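Local structure of N6 adenine specific DNA methylase (Encephalitozoon cuniculi, 3Q87) at residues B[17-31]-B[70-84]. The protein is the catalytic subunit Mtq2, which binds S-adenosylmethionine and, in complex with Trm112, is responsible for methylating the translation termination factor eRF1. Residues are numbered along the deposited sequence; the frame is centred on the assembly and turned at random.
Sequences LEREGLEMKIVLDLG and LLCSINQESVDVVVF. With SAM (S-adenosylmethionine), chain D.
Strands 26-30 and 81-84 pair in parallel, Val27 beside Val81 and Leu28 beside Val82, as central neighbours in the sheet of the Rossmann-like methyltransferase fold. The backbone ladder runs Val81 N to Ile26 O, Leu28 N to Val81 O (2.7 Å), Val83 N to Leu28 O and Leu30 N to Val83 O. At its start Ile26 O also accepts a hydrogen bond from Asp80 N, more bent (136°). Asp80 answers with its side chain, whose CG lies beside its own backbone N (chi1 -62°). Its OD2 takes Ile26 N on its anti lone pair, nearly straight at 2.8 Å. Asp80 thus bonds both N and O of Ile26, the first residue of its strand.

Apolar contacts line both faces of the pair. On the face of Val27 and Val83, Val27 CG1 meets Val83 CG2 at 3.9 Å, while Leu17, from the end of helix 8-20, reaches Val83 tip to tip. On the face of Leu28 and Leu30, the Leu71 side chain lies across Leu28, their CD2 atoms squeezed to 3.3 Å, and Leu30 CD2 sits over one face of the Phe84 ring, 3.7 Å from its centroid, in a CH-pi contact; Phe110 meets that ring edge-to-face.

The cofactor is met by the last residue of 17-31 and the first of 70-84. Gly31 O accepts a hydrogen bond from the amino N of S-adenosylmethionine at 2.7 Å. Leu70 N donates to adenine N1 at 2.9 Å, almost straight.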
loop_
_atom_site.group_PDB
_atom_site.type_symbol
_atom_site.label_atom_id
_atom_site.label_comp_id
_atom_site.label_asym_id
_atom_site.label_seq_id
_atom_site.Cartn_x
_atom_site.Cartn_y
_atom_site.Cartn_z
ATOM N N LEU B 17 17.494 -2.088 1.506
ATOM C CA LEU B 17 16.437 -2.236 2.509
ATOM C C LEU B 17 16.896 -3.181 3.603
ATOM O O LEU B 17 16.614 -2.983 4.788
ATOM C CB LEU B 17 15.150 -2.777 1.875
ATOM C CG LEU B 17 14.414 -1.819 0.924
ATOM C CD1 LEU B 17 13.326 -2.545 0.169
ATOM C CD2 LEU B 17 13.834 -0.633 1.687
ATOM N N GLU B 18 17.609 -4.217 3.195
ATOM C CA GLU B 18 18.077 -5.207 4.143
ATOM C C GLU B 18 19.019 -4.584 5.173
ATOM O O GLU B 18 18.936 -4.888 6.364
ATOM C CB GLU B 18 18.761 -6.363 3.407
ATOM C CG GLU B 18 19.035 -7.558 4.290
ATOM C CD GLU B 18 17.776 -8.102 4.928
ATOM O OE1 GLU B 18 16.680 -7.940 4.339
ATOM O OE2 GLU B 18 17.883 -8.699 6.024
ATOM N N ARG B 19 19.899 -3.700 4.716
ATOM C CA ARG B 19 20.905 -3.112 5.589
ATOM C C ARG B 19 20.278 -2.109 6.543
ATOM O O ARG B 19 20.759 -1.931 7.663
ATOM C CB ARG B 19 22.025 -2.454 4.777
ATOM C CG ARG B 19 22.677 -3.408 3.788
ATOM C CD ARG B 19 23.920 -2.813 3.143
ATOM N NE ARG B 19 23.944 -3.064 1.704
ATOM C CZ ARG B 19 23.738 -2.129 0.777
ATOM N NH1 ARG B 19 23.509 -0.866 1.132
ATOM N NH2 ARG B 19 23.770 -2.452 -0.511
ATOM N N GLU B 20 19.204 -1.463 6.091
ATOM C CA GLU B 20 18.451 -0.531 6.921
ATOM C C GLU B 20 17.757 -1.241 8.077
ATOM O O GLU B 20 17.542 -0.655 9.127
ATOM C CB GLU B 20 17.398 0.197 6.081
ATOM C CG GLU B 20 17.957 1.190 5.098
ATOM C CD GLU B 20 18.484 2.424 5.784
ATOM O OE1 GLU B 20 17.817 3.479 5.696
ATOM O OE2 GLU B 20 19.553 2.336 6.425
ATOM N N GLY B 21 17.380 -2.497 7.873
ATOM C CA GLY B 21 16.674 -3.238 8.899
ATOM C C GLY B 21 15.300 -2.687 9.280
ATOM O O GLY B 21 14.960 -2.631 10.466
ATOM N N LEU B 22 14.507 -2.288 8.284
ATOM C CA LEU B 22 13.130 -1.846 8.526
ATOM C C LEU B 22 12.360 -2.873 9.331
ATOM O O LEU B 22 12.317 -4.043 8.976
ATOM C CB LEU B 22 12.388 -1.597 7.212
ATOM C CG LEU B 22 12.761 -0.338 6.444
ATOM C CD1 LEU B 22 11.820 -0.170 5.254
ATOM C CD2 LEU B 22 12.718 0.896 7.351
ATOM N N GLU B 23 11.723 -2.429 10.403
ATOM C CA GLU B 23 11.060 -3.353 11.309
ATOM C C GLU B 23 9.888 -2.687 12.021
ATOM O O GLU B 23 9.976 -1.519 12.387
ATOM C CB GLU B 23 12.079 -3.839 12.334
ATOM C CG GLU B 23 11.496 -4.565 13.518
ATOM C CD GLU B 23 12.578 -5.020 14.478
ATOM O OE1 GLU B 23 13.546 -4.251 14.673
ATOM O OE2 GLU B 23 12.461 -6.137 15.028
ATOM N N MET B 24 8.796 -3.427 12.205
ATOM C CA MET B 24 7.640 -2.922 12.939
ATOM C C MET B 24 7.009 -1.694 12.291
ATOM O O MET B 24 6.483 -0.829 12.984
ATOM C CB MET B 24 8.032 -2.561 14.373
ATOM C CG MET B 24 8.413 -3.746 15.236
ATOM S SD MET B 24 7.199 -5.060 15.124
ATOM C CE MET B 24 8.137 -6.277 14.200
ATOM N N LYS B 25 7.059 -1.606 10.970
ATOM C CA LYS B 25 6.420 -0.493 10.287
ATOM C C LYS B 25 5.203 -0.949 9.501
ATOM O O LYS B 25 5.001 -2.150 9.288
ATOM C CB LYS B 25 7.412 0.202 9.366
ATOM C CG LYS B 25 8.665 0.706 10.085
ATOM C CD LYS B 25 8.320 1.776 11.105
ATOM C CE LYS B 25 9.554 2.276 11.833
ATOM N NZ LYS B 25 9.932 1.337 12.930
ATOM N N ILE B 26 4.380 0.010 9.089
ATOM C CA ILE B 26 3.401 -0.247 8.043
ATOM C C ILE B 26 4.027 0.273 6.755
ATOM O O ILE B 26 4.314 1.451 6.639
ATOM C CB ILE B 26 2.042 0.442 8.306
ATOM C CG1 ILE B 26 1.389 -0.122 9.569
ATOM C CG2 ILE B 26 1.090 0.223 7.121
ATOM C CD1 ILE B 26 0.074 0.610 9.942
ATOM N N VAL B 27 4.286 -0.624 5.810
ATOM C CA VAL B 27 5.067 -0.271 4.628
ATOM C C VAL B 27 4.235 -0.461 3.383
ATOM O O VAL B 27 3.546 -1.477 3.214
ATOM C CB VAL B 27 6.333 -1.151 4.483
ATOM C CG1 VAL B 27 7.150 -0.737 3.247
ATOM C CG2 VAL B 27 7.176 -1.071 5.735
ATOM N N LEU B 28 4.286 0.530 2.511
ATOM C CA LEU B 28 3.607 0.431 1.235
ATOM C C LEU B 28 4.643 0.049 0.194
ATOM O O LEU B 28 5.568 0.827 -0.058
ATOM C CB LEU B 28 2.979 1.773 0.866
ATOM C CG LEU B 28 2.113 1.776 -0.399
ATOM C CD1 LEU B 28 0.760 1.119 -0.139
ATOM C CD2 LEU B 28 1.914 3.201 -0.909
ATOM N N ASP B 29 4.505 -1.150 -0.373
ATOM C CA ASP B 29 5.344 -1.578 -1.496
ATOM C C ASP B 29 4.634 -1.131 -2.772
ATOM O O ASP B 29 3.741 -1.809 -3.276
ATOM C CB ASP B 29 5.520 -3.105 -1.495
ATOM C CG ASP B 29 6.301 -3.621 -2.709
ATOM O OD1 ASP B 29 6.907 -2.801 -3.448
ATOM O OD2 ASP B 29 6.315 -4.861 -2.924
ATOM N N LEU B 30 5.021 0.034 -3.270
ATOM C CA LEU B 30 4.375 0.650 -4.417
ATOM C C LEU B 30 4.981 0.098 -5.708
ATOM O O LEU B 30 6.197 0.073 -5.844
ATOM C CB LEU B 30 4.599 2.161 -4.332
ATOM C CG LEU B 30 3.915 3.094 -5.322
ATOM C CD1 LEU B 30 2.423 2.949 -5.220
ATOM C CD2 LEU B 30 4.325 4.542 -5.036
ATOM N N GLY B 31 4.148 -0.319 -6.661
ATOM C CA GLY B 31 4.649 -0.987 -7.854
ATOM C C GLY B 31 5.230 -2.346 -7.462
ATOM O O GLY B 31 6.352 -2.704 -7.816
ATOM N N LEU B 70 -0.500 4.980 -8.277
ATOM C CA LEU B 70 0.284 5.619 -7.229
ATOM C C LEU B 70 -0.478 5.598 -5.894
ATOM O O LEU B 70 -0.873 4.528 -5.448
ATOM C CB LEU B 70 0.684 7.039 -7.626
ATOM C CG LEU B 70 1.596 7.193 -8.851
ATOM C CD1 LEU B 70 1.981 8.660 -9.032
ATOM C CD2 LEU B 70 2.847 6.337 -8.747
ATOM N N LEU B 71 -0.730 6.771 -5.302
ATOM C CA LEU B 71 -1.185 6.853 -3.914
ATOM C C LEU B 71 -2.597 7.412 -3.706
ATOM O O LEU B 71 -3.045 7.522 -2.568
ATOM C CB LEU B 71 -0.190 7.690 -3.096
ATOM C CG LEU B 71 1.299 7.325 -3.215
ATOM C CD1 LEU B 71 2.189 8.455 -2.699
ATOM C CD2 LEU B 71 1.593 6.052 -2.484
ATOM N N CYS B 72 -3.290 7.742 -4.794
ATOM C CA CYS B 72 -4.590 8.420 -4.729
ATOM C C CYS B 72 -5.603 7.730 -3.831
ATOM O O CYS B 72 -6.413 8.390 -3.172
ATOM C CB CYS B 72 -5.200 8.564 -6.135
ATOM S SG CYS B 72 -4.051 9.101 -7.428
ATOM N N SER B 73 -5.572 6.401 -3.816
ATOM C CA SER B 73 -6.530 5.634 -3.031
ATOM C C SER B 73 -5.933 5.167 -1.700
ATOM O O SER B 73 -6.525 4.351 -0.985
ATOM C CB SER B 73 -6.998 4.425 -3.837
ATOM O OG SER B 73 -5.891 3.598 -4.160
ATOM N N ILE B 74 -4.760 5.693 -1.376
ATOM C CA ILE B 74 -4.084 5.343 -0.138
ATOM C C ILE B 74 -4.136 6.495 0.851
ATOM O O ILE B 74 -3.810 7.634 0.519
ATOM C CB ILE B 74 -2.583 4.960 -0.385
ATOM C CG1 ILE B 74 -2.474 3.819 -1.398
ATOM C CG2 ILE B 74 -1.899 4.576 0.931
ATOM C CD1 ILE B 74 -3.317 2.569 -1.028
ATOM N N ASN B 75 -4.546 6.198 2.077
ATOM C CA ASN B 75 -4.432 7.162 3.167
ATOM C C ASN B 75 -3.002 7.161 3.704
ATOM O O ASN B 75 -2.615 6.260 4.444
ATOM C CB ASN B 75 -5.410 6.786 4.274
ATOM C CG ASN B 75 -5.393 7.762 5.430
ATOM O OD1 ASN B 75 -4.804 8.844 5.353
ATOM N ND2 ASN B 75 -6.053 7.382 6.519
ATOM N N GLN B 76 -2.210 8.155 3.316
ATOM C CA GLN B 76 -0.787 8.186 3.671
ATOM C C GLN B 76 -0.496 8.449 5.147
ATOM O O GLN B 76 0.595 8.149 5.641
ATOM C CB GLN B 76 -0.048 9.196 2.799
ATOM C CG GLN B 76 -0.033 8.791 1.351
ATOM C CD GLN B 76 0.861 9.667 0.519
ATOM O OE1 GLN B 76 2.076 9.668 0.689
ATOM N NE2 GLN B 76 0.264 10.411 -0.395
ATOM N N GLU B 77 -1.469 9.010 5.851
ATOM C CA GLU B 77 -1.344 9.177 7.291
ATOM C C GLU B 77 -1.220 7.830 7.986
ATOM O O GLU B 77 -0.703 7.736 9.096
ATOM C CB GLU B 77 -2.554 9.931 7.858
ATOM C CG GLU B 77 -2.652 11.387 7.409
ATOM C CD GLU B 77 -3.770 12.147 8.125
ATOM O OE1 GLU B 77 -4.768 12.513 7.467
ATOM O OE2 GLU B 77 -3.655 12.368 9.353
ATOM N N SER B 78 -1.686 6.779 7.334
ATOM C CA SER B 78 -1.673 5.470 7.963
ATOM C C SER B 78 -0.431 4.664 7.620
ATOM O O SER B 78 -0.223 3.585 8.152
ATOM C CB SER B 78 -2.943 4.707 7.597
ATOM O OG SER B 78 -4.071 5.361 8.159
ATOM N N VAL B 79 0.401 5.202 6.744
ATOM C CA VAL B 79 1.591 4.486 6.283
ATOM C C VAL B 79 2.861 5.101 6.844
ATOM O O VAL B 79 3.035 6.326 6.807
ATOM C CB VAL B 79 1.657 4.477 4.739
ATOM C CG1 VAL B 79 2.975 3.842 4.232
ATOM C CG2 VAL B 79 0.437 3.768 4.180
ATOM N N ASP B 80 3.750 4.259 7.365
ATOM C CA ASP B 80 5.062 4.731 7.835
ATOM C C ASP B 80 6.093 4.929 6.719
ATOM O O ASP B 80 6.810 5.921 6.696
ATOM C CB ASP B 80 5.657 3.747 8.834
ATOM C CG ASP B 80 4.819 3.595 10.083
ATOM O OD1 ASP B 80 4.530 4.614 10.755
ATOM O OD2 ASP B 80 4.473 2.436 10.391
ATOM N N VAL B 81 6.195 3.949 5.826
ATOM C CA VAL B 81 7.225 3.949 4.792
ATOM C C VAL B 81 6.645 3.550 3.442
ATOM O O VAL B 81 5.786 2.655 3.353
ATOM C CB VAL B 81 8.337 2.912 5.124
ATOM C CG1 VAL B 81 9.368 2.792 3.987
ATOM C CG2 VAL B 81 9.002 3.246 6.444
ATOM N N VAL B 82 7.139 4.205 2.397
ATOM C CA VAL B 82 6.839 3.828 1.029
ATOM C C VAL B 82 8.125 3.375 0.322
ATOM O O VAL B 82 9.149 4.055 0.389
ATOM C CB VAL B 82 6.225 5.020 0.254
ATOM C CG1 VAL B 82 6.109 4.686 -1.232
ATOM C CG2 VAL B 82 4.852 5.401 0.837
ATOM N N VAL B 83 8.070 2.230 -0.343
ATOM C CA VAL B 83 9.183 1.731 -1.140
ATOM C C VAL B 83 8.706 1.653 -2.586
ATOM O O VAL B 83 7.627 1.124 -2.860
ATOM C CB VAL B 83 9.587 0.306 -0.699
ATOM C CG1 VAL B 83 10.728 -0.206 -1.575
ATOM C CG2 VAL B 83 9.958 0.284 0.788
ATOM N N PHE B 84 9.515 2.148 -3.514
ATOM C CA PHE B 84 9.077 2.281 -4.902
ATOM C C PHE B 84 10.215 2.072 -5.893
ATOM O O PHE B 84 11.099 2.910 -6.011
ATOM C CB PHE B 84 8.478 3.674 -5.111
ATOM C CG PHE B 84 7.721 3.838 -6.401
ATOM C CD1 PHE B 84 7.265 2.739 -7.108
ATOM C CD2 PHE B 84 7.427 5.111 -6.885
ATOM C CE1 PHE B 84 6.549 2.903 -8.281
ATOM C CE2 PHE B 84 6.702 5.280 -8.052
ATOM C CZ PHE B 84 6.267 4.186 -8.751
HETATM N N SAM D . 8.755 -3.868 -7.401
HETATM C CA SAM D . 9.109 -4.601 -8.624
HETATM C C SAM D . 10.620 -4.875 -8.625
HETATM O O SAM D . 11.114 -5.791 -9.283
HETATM O OXT SAM D . 11.389 -4.183 -7.961
HETATM C CB SAM D . 8.616 -3.940 -9.941
HETATM C CG SAM D . 9.225 -2.615 -10.463
HETATM S SD SAM D . 8.746 -2.049 -12.155
HETATM C CE SAM D . 10.224 -1.179 -12.718
HETATM C "C5'" SAM D . 7.640 -0.651 -11.837
HETATM C "C4'" SAM D . 6.293 -1.181 -11.371
HETATM O "O4'" SAM D . 5.401 -0.097 -11.168
HETATM C "C3'" SAM D . 5.642 -2.115 -12.380
HETATM O "O3'" SAM D . 5.198 -3.266 -11.695
HETATM C "C2'" SAM D . 4.452 -1.339 -12.908
HETATM O "O2'" SAM D . 3.338 -2.141 -13.225
HETATM C "C1'" SAM D . 4.150 -0.435 -11.735
HETATM N N9 SAM D . 3.516 0.819 -12.112
HETATM C C8 SAM D . 3.641 1.545 -13.274
HETATM N N7 SAM D . 2.868 2.647 -13.151
HETATM C C5 SAM D . 2.272 2.621 -11.921
HETATM C C6 SAM D . 1.406 3.475 -11.262
HETATM N N6 SAM D . 1.001 4.592 -11.858
HETATM N N1 SAM D . 0.968 3.167 -9.985
HETATM C C2 SAM D . 1.385 2.012 -9.344
HETATM N N3 SAM D . 2.253 1.165 -10.007
HETATM C C4 SAM D . 2.675 1.469 -11.262
#